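Local coordinates for cyclic dimeric GMP binding protein (Pseudomonas fluorescens, PDB 3PJV) that probably relays cytoplasmic cyclic dimeric GMP levels across the membrane through this periplasmic domain to control proteolysis by LapG, at residues Thr79-Phe85 against Leu120-Gln125. Sequence-based numbering, arbitrary orientation.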
loop_
_atom_site.group_PDB
_atom_site.type_symbol
_atom_site.label_atom_id
_atom_site.label_comp_id
_atom_site.label_asym_id
_atom_site.label_seq_id
_atom_site.Cartn_x
_atom_site.Cartn_y
_atom_site.Cartn_z
ATOM N N THR A 79 4.723 11.387 9.284
ATOM C CA THR A 79 4.339 11.375 10.682
ATOM C C THR A 79 5.302 10.473 11.451
ATOM O O THR A 79 5.388 9.274 11.185
ATOM C CB THR A 79 2.892 10.878 10.857
ATOM O OG1 THR A 79 2.004 11.738 10.129
ATOM C CG2 THR A 79 2.490 10.873 12.323
ATOM N N ASN A 80 6.043 11.062 12.385
ATOM C CA ASN A 80 6.912 10.294 13.275
ATOM C C ASN A 80 6.139 9.852 14.520
ATOM O O ASN A 80 6.043 10.587 15.505
ATOM C CB ASN A 80 8.149 11.103 13.678
ATOM C CG ASN A 80 9.062 11.420 12.499
ATOM O OD1 ASN A 80 9.671 10.525 11.904
ATOM N ND2 ASN A 80 9.175 12.702 12.170
ATOM N N VAL A 81 5.582 8.649 14.473
ATOM C CA VAL A 81 4.777 8.139 15.576
ATOM C C VAL A 81 5.685 7.557 16.658
ATOM O O VAL A 81 6.521 6.711 16.355
ATOM C CB VAL A 81 3.838 7.032 15.054
ATOM C CG1 VAL A 81 3.004 6.453 16.177
ATOM C CG2 VAL A 81 2.960 7.571 13.922
ATOM N N PRO A 82 5.529 7.999 17.935
ATOM C CA PRO A 82 6.423 7.471 18.970
ATOM C C PRO A 82 6.258 5.975 19.156
ATOM O O PRO A 82 5.145 5.453 19.043
ATOM C CB PRO A 82 5.975 8.203 20.251
ATOM C CG PRO A 82 5.268 9.432 19.760
ATOM C CD PRO A 82 4.612 9.021 18.468
ATOM N N ASP A 83 7.363 5.301 19.460
ATOM C CA ASP A 83 7.370 3.858 19.660
ATOM C C ASP A 83 6.370 3.454 20.726
ATOM O O ASP A 83 5.673 2.449 20.589
ATOM C CB ASP A 83 8.764 3.399 20.093
ATOM C CG ASP A 83 9.860 3.920 19.182
ATOM O OD1 ASP A 83 10.138 5.142 19.214
ATOM O OD2 ASP A 83 10.449 3.106 18.437
ATOM N N TRP A 84 6.300 4.247 21.790
ATOM C CA TRP A 84 5.436 3.915 22.916
ATOM C C TRP A 84 3.949 3.943 22.553
ATOM O O TRP A 84 3.139 3.297 23.213
ATOM C CB TRP A 84 5.724 4.813 24.123
ATOM C CG TRP A 84 5.616 6.282 23.868
ATOM C CD1 TRP A 84 6.648 7.162 23.676
ATOM C CD2 TRP A 84 4.412 7.060 23.794
ATOM N NE1 TRP A 84 6.159 8.428 23.489
ATOM C CE2 TRP A 84 4.790 8.396 23.554
ATOM C CE3 TRP A 84 3.050 6.755 23.907
ATOM C CZ2 TRP A 84 3.858 9.425 23.420
ATOM C CZ3 TRP A 84 2.129 7.776 23.768
ATOM C CH2 TRP A 84 2.535 9.096 23.528
ATOM N N PHE A 85 3.596 4.679 21.498
ATOM C CA PHE A 85 2.203 4.740 21.056
ATOM C C PHE A 85 1.781 3.426 20.394
ATOM O O PHE A 85 0.637 2.988 20.525
ATOM C CB PHE A 85 1.978 5.926 20.112
ATOM C CG PHE A 85 0.546 6.073 19.640
ATOM C CD1 PHE A 85 -0.428 6.564 20.500
ATOM C CD2 PHE A 85 0.182 5.740 18.348
ATOM C CE1 PHE A 85 -1.739 6.702 20.085
ATOM C CE2 PHE A 85 -1.134 5.890 17.912
ATOM C CZ PHE A 85 -2.095 6.371 18.791
ATOM N N LEU A 120 -0.972 3.354 11.658
ATOM C CA LEU A 120 -0.476 3.954 12.900
ATOM C C LEU A 120 -0.394 5.472 12.793
ATOM O O LEU A 120 -0.718 6.188 13.749
ATOM C CB LEU A 120 0.877 3.363 13.276
ATOM C CG LEU A 120 0.794 1.917 13.769
ATOM C CD1 LEU A 120 2.153 1.244 13.714
ATOM C CD2 LEU A 120 0.200 1.893 15.181
ATOM N N ALA A 121 0.045 5.967 11.637
ATOM C CA ALA A 121 0.126 7.412 11.426
ATOM C C ALA A 121 -1.243 8.053 11.576
ATOM O O ALA A 121 -1.379 9.086 12.216
ATOM C CB ALA A 121 0.729 7.753 10.073
ATOM N N LYS A 122 -2.261 7.439 10.981
ATOM C CA LYS A 122 -3.619 7.975 11.073
ATOM C C LYS A 122 -4.166 7.942 12.504
ATOM O O LYS A 122 -4.838 8.882 12.956
ATOM C CB LYS A 122 -4.543 7.220 10.115
ATOM C CG LYS A 122 -4.262 7.541 8.659
ATOM C CD LYS A 122 -4.906 6.519 7.736
ATOM C CE LYS A 122 -6.402 6.394 7.989
ATOM N NZ LYS A 122 -6.996 5.404 7.039
ATOM N N LEU A 123 -3.872 6.860 13.223
ATOM C CA LEU A 123 -4.328 6.725 14.601
ATOM C C LEU A 123 -3.685 7.790 15.482
ATOM O O LEU A 123 -4.347 8.387 16.332
ATOM C CB LEU A 123 -4.009 5.326 15.141
ATOM C CG LEU A 123 -4.945 4.226 14.643
ATOM C CD1 LEU A 123 -4.358 2.865 14.949
ATOM C CD2 LEU A 123 -6.326 4.386 15.262
ATOM N N TRP A 124 -2.400 8.035 15.254
ATOM C CA TRP A 124 -1.670 9.072 15.971
ATOM C C TRP A 124 -2.236 10.468 15.685
ATOM O O TRP A 124 -2.469 11.242 16.619
ATOM C CB TRP A 124 -0.178 8.998 15.629
ATOM C CG TRP A 124 0.663 10.066 16.253
ATOM C CD1 TRP A 124 1.262 11.113 15.619
ATOM C CD2 TRP A 124 1.010 10.187 17.643
ATOM N NE1 TRP A 124 1.961 11.883 16.525
ATOM C CE2 TRP A 124 1.825 11.330 17.775
ATOM C CE3 TRP A 124 0.714 9.435 18.785
ATOM C CZ2 TRP A 124 2.340 11.746 19.002
ATOM C CZ3 TRP A 124 1.227 9.848 20.002
ATOM C CH2 TRP A 124 2.030 10.992 20.099
ATOM N N GLN A 125 -2.462 10.791 14.411
ATOM C CA GLN A 125 -3.079 12.074 14.068
ATOM C C GLN A 125 -4.404 12.262 14.808
ATOM O O GLN A 125 -4.687 13.346 15.320
ATOM C CB GLN A 125 -3.282 12.204 12.560
ATOM C CG GLN A 125 -1.978 12.232 11.796
ATOM C CD GLN A 125 -2.161 11.888 10.333
ATOM O OE1 GLN A 125 -3.287 11.862 9.823
ATOM N NE2 GLN A 125 -1.055 11.619 9.647
#
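Gln125 NE2 donates a hydrogen bond to Thr79 OG1, 3.1 Å long and bent to 154° at the hydrogen, with the hydroxyl oxygen lying in the plane of the amide. The other branch of the threonine, CG2, turns to the indole of Trp124 and meets CD1 at 3.5 Å, while Thr79 CB rests against the methyl of Ala121. Trp124 reaches across from helix 117-128 with CG anti to the backbone N (chi1 177°), which carries its six-membered ring out over Pro82. There the proline CD sits over one indole face, 3.5 Å from the ring centroid and only 8° off the normal, a CH-pi contact. The rim of the six-membered ring meets two aromatic faces: its CE3 corner points into the face of Phe85 in an edge-to-face pair with steeply inclined planes, and the same ring presents its edge, offset, to the face of Trp84 at a centroid separation of 5.7 Å. In this LapD/MoxY-type periplasmic domain, the aromatic cluster joins helix 117-128 to the first turn of helix 83-89, while Thr79, Val81 and Pro82 bring the preceding loop against the same tryptophan. Were Trp124 replaced by an alanine, Pro82 and the faces of Phe85 and Trp84 would probably lose their shared partner, opening a gap between loop and helix. Nearer the backbone, Val81 CG2 packs on Trp124 CB at 3.8 Å, and Phe85 CE2 touches Leu123 CB. Leu123 also meets Ile89 further along helix 83-89 and, from its own helix, Tyr13 of the second subunit.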